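Local coordinates for TerD domain-containing protein (Streptomyces avermitilis, PDB 2QNG) that is of unknown function but binds calcium ions and belongs to the TerD-like CAPAB/TerDEXZ family, at residues Val37-Ser42 / Val130-Pro135; Asp50-Ala55 / Val119-Asp124; His126-Gly131 / Gly156-Thr161. All blocks are in the same frame, centred on the assembly; numbering follows the deposited sequence.

Interaction 1 of 3, residues Val37-Ser42 / Val130-Pro135; sequences VKWDPS and VGVLNP. With CA (calcium ion), chain B.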
# COMPACT_ATOMS: atom_id res chain seq x y z
N VAL A 37 -7.99 0.84 3.14
CA VAL A 37 -8.51 0.19 1.92
C VAL A 37 -9.80 -0.53 2.30
O VAL A 37 -9.89 -1.11 3.38
CB VAL A 37 -7.45 -0.77 1.34
CG1 VAL A 37 -7.97 -1.52 0.10
CG2 VAL A 37 -6.22 0.04 0.97
N LYS A 38 -10.77 -0.47 1.39
CA LYS A 38 -12.06 -1.14 1.58
C LYS A 38 -12.47 -1.86 0.31
O LYS A 38 -12.05 -1.49 -0.79
CB LYS A 38 -13.16 -0.13 1.98
CG LYS A 38 -13.71 0.67 0.80
CD LYS A 38 -14.36 1.99 1.23
CE LYS A 38 -15.75 1.81 1.78
NZ LYS A 38 -16.09 2.91 2.75
N TRP A 39 -13.29 -2.89 0.48
CA TRP A 39 -13.92 -3.58 -0.63
C TRP A 39 -15.09 -4.37 -0.08
O TRP A 39 -15.27 -4.51 1.14
CB TRP A 39 -12.93 -4.48 -1.40
CG TRP A 39 -12.39 -5.64 -0.63
CD1 TRP A 39 -12.80 -6.94 -0.74
CD2 TRP A 39 -11.34 -5.62 0.36
NE1 TRP A 39 -12.05 -7.75 0.11
CE2 TRP A 39 -11.14 -6.96 0.78
CE3 TRP A 39 -10.51 -4.63 0.88
CZ2 TRP A 39 -10.19 -7.31 1.73
CZ3 TRP A 39 -9.55 -4.98 1.84
CH2 TRP A 39 -9.40 -6.31 2.26
N ASP A 40 -15.91 -4.88 -1.00
CA ASP A 40 -17.04 -5.73 -0.65
C ASP A 40 -16.70 -7.18 -0.97
O ASP A 40 -15.90 -7.45 -1.87
CB ASP A 40 -18.28 -5.29 -1.44
CG ASP A 40 -18.81 -3.92 -1.01
OD1 ASP A 40 -18.48 -3.45 0.11
OD2 ASP A 40 -19.58 -3.32 -1.80
N PRO A 41 -17.27 -8.13 -0.22
CA PRO A 41 -16.90 -9.53 -0.43
C PRO A 41 -17.35 -10.11 -1.77
O PRO A 41 -18.30 -9.60 -2.38
CB PRO A 41 -17.61 -10.28 0.71
CG PRO A 41 -18.47 -9.33 1.37
CD PRO A 41 -18.19 -7.95 0.90
N SER A 42 -16.67 -11.18 -2.17
CA SER A 42 -17.14 -12.00 -3.28
C SER A 42 -18.50 -12.57 -2.95
O SER A 42 -18.81 -12.79 -1.79
CB SER A 42 -16.24 -13.22 -3.45
OG SER A 42 -14.94 -12.85 -3.80
N VAL A 130 -11.02 -4.86 -11.49
CA VAL A 130 -12.41 -4.83 -11.97
C VAL A 130 -13.22 -5.98 -11.36
O VAL A 130 -14.47 -5.90 -11.26
CB VAL A 130 -12.49 -4.84 -13.53
CG1 VAL A 130 -12.20 -6.23 -14.09
CG2 VAL A 130 -13.84 -4.31 -14.01
N GLY A 131 -12.52 -7.05 -10.96
CA GLY A 131 -13.14 -8.22 -10.31
C GLY A 131 -13.27 -8.08 -8.79
O GLY A 131 -13.70 -9.02 -8.12
N VAL A 132 -12.89 -6.93 -8.24
CA VAL A 132 -13.11 -6.62 -6.84
C VAL A 132 -14.34 -5.72 -6.77
O VAL A 132 -14.46 -4.74 -7.52
CB VAL A 132 -11.89 -5.87 -6.27
CG1 VAL A 132 -12.14 -5.46 -4.80
CG2 VAL A 132 -10.64 -6.73 -6.40
N LEU A 133 -15.28 -6.04 -5.87
CA LEU A 133 -16.49 -5.23 -5.75
C LEU A 133 -16.24 -4.00 -4.89
O LEU A 133 -15.87 -4.11 -3.72
CB LEU A 133 -17.66 -6.04 -5.19
CG LEU A 133 -19.00 -5.29 -5.17
CD1 LEU A 133 -19.39 -4.80 -6.57
CD2 LEU A 133 -20.07 -6.20 -4.60
N ASN A 134 -16.45 -2.84 -5.51
CA ASN A 134 -16.36 -1.55 -4.86
C ASN A 134 -15.10 -1.31 -4.04
O ASN A 134 -15.19 -0.94 -2.86
CB ASN A 134 -17.60 -1.31 -4.01
CG ASN A 134 -18.85 -1.37 -4.82
OD1 ASN A 134 -18.90 -0.79 -5.90
ND2 ASN A 134 -19.83 -2.13 -4.35
N PRO A 135 -13.92 -1.47 -4.67
CA PRO A 135 -12.67 -1.19 -3.94
C PRO A 135 -12.48 0.30 -3.76
O PRO A 135 -12.91 1.12 -4.59
CB PRO A 135 -11.59 -1.72 -4.89
CG PRO A 135 -12.19 -1.53 -6.28
CD PRO A 135 -13.65 -1.89 -6.06
CA CA B . -15.74 -4.28 3.44
O HOH W 1 -15.13 -8.58 -4.32
O HOH W 2 -16.34 -1.37 -0.23
O HOH W 3 -17.97 -4.40 2.59
O HOH W 4 -16.09 -1.96 3.22
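Val132 touches Trp39 through one branch: its CG1 lies 3.6 Å from Trp39 CB, obliquely placed with respect to the indole. CB makes the closest approach, with CG behind it; chi1 (66°) sets CG between the backbone N and the carbonyl carbon and sends the rest of the indole toward the core, where NE1 bonds to Thr49 O. Leu133 works with both backbone and side chain. Its O accepts from Asp40 N at 2.8 Å, while its CD2 packs 3.7 Å from Asp40 CB. Its own N donates a hydrogen bond to a water that in turn donates to Asp40 O. At Asn134, whose phi is positive, the chain turns a corner. Asn134 ND2 meets Asp40 OD2 at 2.8 Å along an almost straight bond (176°), and the amide stands nearly upright to the carboxylate, their planes 82° apart. The other oxygen, Asp40 OD1, takes a bond from a second water shared with Asn134 O, and from a third water 2.7 Å away that is itself a calcium ligand. Asp40 is thus an outer-sphere neighbour of the metal, to which Trp39 O binds directly at 2.4 Å; Gly91, Gly93 and Asp97 supply further ligands. Pro135 closes the contact with a CA-H...O approach, its CA 3.2 Å from Lys38 O. From here strand 135-141 runs antiparallel beside strand 33-40, which has strand 98-102 on its other flank, while Leu51 of strand 51-59 and Ile120 of strand 111-120, in the second sheet, pack against Val132.

Interaction 2 of 3, residues Asp50-Ala55 / Val119-Asp124; sequences DLDIVA and VIQQRD. With CA (calcium ion), chain C.
Asp52 and Gln121 meet at the calcium-bearing end of two adjacent antiparallel strands, 51-59 and 111-120, in one sheet of a beta sandwich. The metal's first shell comes largely from one side of the pair: Asp50 OD1 and Asp52 OD1 reach the calcium ion at 2.3 and 2.2 Å, with Leu51 O between them in sequence. A water, Ser88 O and Glu98 OE1 complete the set. Segment 119-124 supplies no ligand, but Gln121 forms part of a second shell. While Asp52 OD1 holds the metal, OD2 of the same carboxylate accepts a bond from Gln121 NE2 at 2.8 Å, on its anti side and 33° out of the carboxylate plane. Calcium and amide together should fix the rotation of the carboxylate, and the metal probably makes it a more acidic group. Gln121 can turn back to Asp52 because its chain bends at chi2 (-71°); on the way its CG lies 3.5 Å from Asp50 OD2, the two side chains running alongside each other. Further out, the backbone sets the register. Asp52 and Val119 form a hydrogen-bonded pair, N to O in both directions, Leu51 and Ile120 the following non-hydrogen-bonded pair, and Gln121 N then donates to Asp50 O at 2.9 Å. Strand 33-40 lies against Leu51, and helix 186-192 packs on the face carrying Val119 and Val54. On that helix-covered face one branch of Val119, CG2, rests 3.6 Å from Asp52 CB.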
# COMPACT_ATOMS: atom_id res chain seq x y z
N ASP A 50 -9.44 -10.91 -1.34
CA ASP A 50 -8.54 -10.54 -0.25
C ASP A 50 -7.53 -9.55 -0.81
O ASP A 50 -6.72 -9.91 -1.65
CB ASP A 50 -7.83 -11.81 0.26
CG ASP A 50 -6.89 -11.54 1.43
OD1 ASP A 50 -6.84 -10.38 1.94
OD2 ASP A 50 -6.19 -12.51 1.84
N LEU A 51 -7.64 -8.30 -0.38
CA LEU A 51 -6.66 -7.27 -0.70
C LEU A 51 -5.74 -7.12 0.50
O LEU A 51 -6.21 -7.22 1.64
CB LEU A 51 -7.34 -5.91 -1.01
CG LEU A 51 -7.94 -5.74 -2.43
CD1 LEU A 51 -8.94 -6.85 -2.84
CD2 LEU A 51 -8.57 -4.37 -2.57
N ASP A 52 -4.46 -6.87 0.23
CA ASP A 52 -3.51 -6.61 1.31
C ASP A 52 -2.77 -5.31 1.04
O ASP A 52 -2.31 -5.07 -0.08
CB ASP A 52 -2.45 -7.71 1.39
CG ASP A 52 -3.01 -9.03 1.93
OD1 ASP A 52 -4.02 -9.05 2.62
OD2 ASP A 52 -2.38 -10.07 1.68
N ILE A 53 -2.62 -4.49 2.08
CA ILE A 53 -1.76 -3.30 2.00
C ILE A 53 -0.32 -3.74 2.26
O ILE A 53 -0.05 -4.56 3.16
CB ILE A 53 -2.17 -2.25 3.05
CG1 ILE A 53 -3.63 -1.84 2.86
CG2 ILE A 53 -1.25 -1.06 2.95
CD1 ILE A 53 -4.15 -0.91 3.96
N VAL A 54 0.59 -3.20 1.46
CA VAL A 54 2.01 -3.47 1.67
C VAL A 54 2.79 -2.17 1.54
O VAL A 54 2.45 -1.29 0.73
CB VAL A 54 2.56 -4.59 0.72
CG1 VAL A 54 2.30 -4.23 -0.69
CG2 VAL A 54 4.06 -4.82 0.95
N ALA A 55 3.80 -2.04 2.39
CA ALA A 55 4.71 -0.89 2.31
C ALA A 55 6.13 -1.37 2.17
O ALA A 55 6.49 -2.41 2.73
CB ALA A 55 4.57 -0.00 3.53
N VAL A 119 -2.14 -5.22 -2.98
CA VAL A 119 -2.16 -6.43 -3.80
C VAL A 119 -3.48 -7.15 -3.66
O VAL A 119 -4.07 -7.14 -2.57
CB VAL A 119 -1.01 -7.39 -3.43
CG1 VAL A 119 0.32 -6.71 -3.60
CG2 VAL A 119 -1.13 -7.93 -1.99
N ILE A 120 -3.92 -7.80 -4.73
CA ILE A 120 -5.05 -8.69 -4.66
C ILE A 120 -4.48 -10.10 -4.61
O ILE A 120 -3.67 -10.48 -5.47
CB ILE A 120 -5.93 -8.58 -5.90
CG1 ILE A 120 -6.42 -7.14 -6.09
CG2 ILE A 120 -7.10 -9.58 -5.80
CD1 ILE A 120 -6.98 -6.88 -7.46
N GLN A 121 -4.84 -10.86 -3.58
CA GLN A 121 -4.37 -12.25 -3.51
C GLN A 121 -4.90 -13.04 -4.71
O GLN A 121 -6.06 -12.88 -5.10
CB GLN A 121 -4.83 -12.92 -2.22
CG GLN A 121 -4.09 -12.37 -0.99
CD GLN A 121 -2.62 -12.80 -0.93
OE1 GLN A 121 -2.23 -13.82 -1.51
NE2 GLN A 121 -1.80 -12.02 -0.26
N GLN A 122 -4.04 -13.90 -5.27
CA GLN A 122 -4.32 -14.60 -6.53
C GLN A 122 -4.42 -16.11 -6.39
O GLN A 122 -4.82 -16.79 -7.32
CB GLN A 122 -3.21 -14.30 -7.57
CG GLN A 122 -3.07 -12.83 -7.95
CD GLN A 122 -4.32 -12.29 -8.57
OE1 GLN A 122 -4.83 -12.85 -9.55
NE2 GLN A 122 -4.82 -11.18 -8.03
N ARG A 123 -4.02 -16.64 -5.24
CA ARG A 123 -3.91 -18.10 -5.08
C ARG A 123 -5.21 -18.83 -5.43
O ARG A 123 -5.17 -19.89 -6.08
CB ARG A 123 -3.45 -18.43 -3.66
CG ARG A 123 -3.15 -19.90 -3.36
CD ARG A 123 -3.29 -20.18 -1.85
NE ARG A 123 -4.62 -19.82 -1.37
CZ ARG A 123 -4.93 -19.44 -0.13
NH1 ARG A 123 -4.00 -19.38 0.82
NH2 ARG A 123 -6.19 -19.13 0.16
N ASP A 124 -6.35 -18.30 -5.00
CA ASP A 124 -7.65 -18.95 -5.22
C ASP A 124 -8.31 -18.70 -6.59
O ASP A 124 -9.18 -19.46 -7.02
CB ASP A 124 -8.64 -18.53 -4.13
CG ASP A 124 -8.24 -18.98 -2.72
OD1 ASP A 124 -7.46 -19.95 -2.55
OD2 ASP A 124 -8.75 -18.35 -1.77
CA CA C . -6.10 -8.74 3.39
O HOH W 5 -8.46 -12.24 -3.70
O HOH W 6 -5.14 -9.92 5.16

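Interaction 3 of 3, residues His126-Gly131 / Gly156-Thr161; sequences HRTFVG and GSTAAT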
# COMPACT_ATOMS: atom_id res chain seq x y z
N HIS A 126 -7.56 -15.97 -10.36
CA HIS A 126 -7.06 -14.79 -11.01
C HIS A 126 -8.12 -13.69 -10.81
O HIS A 126 -9.29 -13.87 -11.16
CB HIS A 126 -6.84 -15.11 -12.48
CG HIS A 126 -6.53 -13.92 -13.33
ND1 HIS A 126 -5.35 -13.21 -13.25
CD2 HIS A 126 -7.25 -13.34 -14.33
CE1 HIS A 126 -5.37 -12.23 -14.15
NE2 HIS A 126 -6.50 -12.30 -14.82
N ARG A 127 -7.70 -12.56 -10.26
CA ARG A 127 -8.63 -11.48 -9.95
C ARG A 127 -7.92 -10.17 -10.12
O ARG A 127 -6.84 -9.97 -9.54
CB ARG A 127 -9.17 -11.61 -8.52
CG ARG A 127 -10.32 -10.65 -8.21
CD ARG A 127 -10.80 -10.75 -6.77
NE ARG A 127 -11.28 -12.08 -6.43
CZ ARG A 127 -12.51 -12.52 -6.68
NH1 ARG A 127 -13.41 -11.73 -7.27
NH2 ARG A 127 -12.84 -13.77 -6.35
N THR A 128 -8.50 -9.29 -10.93
CA THR A 128 -7.95 -7.95 -11.10
C THR A 128 -8.87 -6.93 -10.43
O THR A 128 -9.93 -7.29 -9.90
CB THR A 128 -7.80 -7.59 -12.58
OG1 THR A 128 -9.10 -7.44 -13.17
CG2 THR A 128 -7.02 -8.69 -13.34
N PHE A 129 -8.48 -5.64 -10.42
CA PHE A 129 -9.33 -4.68 -9.70
C PHE A 129 -10.77 -4.60 -10.20
O PHE A 129 -11.67 -4.34 -9.39
CB PHE A 129 -8.67 -3.30 -9.57
CG PHE A 129 -7.55 -3.29 -8.57
CD1 PHE A 129 -7.80 -3.26 -7.20
CD2 PHE A 129 -6.23 -3.34 -9.00
CE1 PHE A 129 -6.74 -3.29 -6.28
CE2 PHE A 129 -5.17 -3.36 -8.08
CZ PHE A 129 -5.44 -3.34 -6.73
N VAL A 130 -11.02 -4.86 -11.49
CA VAL A 130 -12.41 -4.83 -11.97
C VAL A 130 -13.22 -5.98 -11.36
O VAL A 130 -14.47 -5.90 -11.26
CB VAL A 130 -12.49 -4.84 -13.53
CG1 VAL A 130 -12.20 -6.23 -14.09
CG2 VAL A 130 -13.84 -4.31 -14.01
N GLY A 131 -12.52 -7.05 -10.96
CA GLY A 131 -13.14 -8.22 -10.31
C GLY A 131 -13.27 -8.08 -8.79
O GLY A 131 -13.70 -9.02 -8.12
N GLY A 156 -7.42 -3.62 -14.88
CA GLY A 156 -6.89 -4.88 -15.34
C GLY A 156 -5.71 -5.40 -14.54
O GLY A 156 -5.15 -6.43 -14.91
N SER A 157 -5.33 -4.71 -13.46
CA SER A 157 -4.15 -5.08 -12.70
C SER A 157 -4.47 -5.99 -11.51
O SER A 157 -5.58 -5.93 -10.98
CB SER A 157 -3.49 -3.80 -12.17
OG SER A 157 -3.00 -3.01 -13.27
N THR A 158 -3.46 -6.75 -11.07
CA THR A 158 -3.58 -7.61 -9.89
C THR A 158 -2.97 -6.97 -8.64
O THR A 158 -3.11 -7.49 -7.54
CB THR A 158 -2.92 -8.97 -10.16
OG1 THR A 158 -1.60 -8.74 -10.64
CG2 THR A 158 -3.74 -9.74 -11.22
N ALA A 159 -2.28 -5.85 -8.82
CA ALA A 159 -1.66 -5.11 -7.72
C ALA A 159 -1.41 -3.69 -8.21
O ALA A 159 -1.40 -3.44 -9.43
CB ALA A 159 -0.34 -5.75 -7.27
N ALA A 160 -1.23 -2.75 -7.28
CA ALA A 160 -0.92 -1.38 -7.69
C ALA A 160 -0.11 -0.69 -6.61
O ALA A 160 -0.40 -0.88 -5.42
CB ALA A 160 -2.22 -0.58 -7.94
N THR A 161 0.89 0.09 -6.99
CA THR A 161 1.40 1.05 -6.01
C THR A 161 0.43 2.24 -6.00
O THR A 161 -0.15 2.59 -7.04
CB THR A 161 2.82 1.52 -6.35
OG1 THR A 161 2.85 2.08 -7.67
CG2 THR A 161 3.83 0.35 -6.29
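Ser157 O is crowded by several atoms of the 126-131 loop while accepting a single hydrogen bond from it. Phe129 N donates to Ser157 O at 3.0 Å, with the N-H bent to 138°. Thr128 CA stands 3.1 Å from this same Ser157 O, and Phe129 CD2 comes within 3.3 Å of it. The loop between strands 111-120 and 135-141, with its short 3-10 turn at Phe129-Gly131, thus packs on the lead-in to strand 159-167, where Thr158 and Ala159 form a classic beta bulge opposite Tyr182. Ala159 C lies at the edge of the Phe129 ring, 3.8 Å from Phe129 CE2, and Ala160 CB is 4.1 Å from the same Phe129 CE2. Phe151, beyond the two segments, stacks on this ring. The threonines meet by their methyls, Thr128 CG2 lying 4.0 Å from Thr158 CG2; with Thr158 OG1 between the backbone N and the carbonyl carbon (chi1 52°), CG2 falls anti to the carbonyl carbon and also touches Arg127 O. The hydroxyls are spent outside the two segments, Thr128 OG1 on Leu155 O and Thr158 OG1 on Ser184 O, and what remains is one N-H...O bond surrounded by carbon atoms packed against backbone carbonyls.

Overall arrangement
The three contacts gather at the calcium-binding end of the sandwich: interaction 2 lies within one sheet, while interactions 1 and 3 fasten the 126-135 loop to the ends of strands 33-40 and 159-167. Interactions 1 and 2, whose centres are about 12 Å apart, each hold ligands of a different calcium ion, the two metals lying 10.6 Å from one another. They meet where Trp39 CH2 sits 3.4 Å from Leu51 O, so a residue of one site packs on a ligand of the other. Interaction 3 binds no metal. It continues the sheet of interaction 2 through Ile120 N and Thr158 O at 2.9 Å, and shares Val130 and Gly131 with interaction 1. Ile120 CD1 touches both Val132 and Phe129.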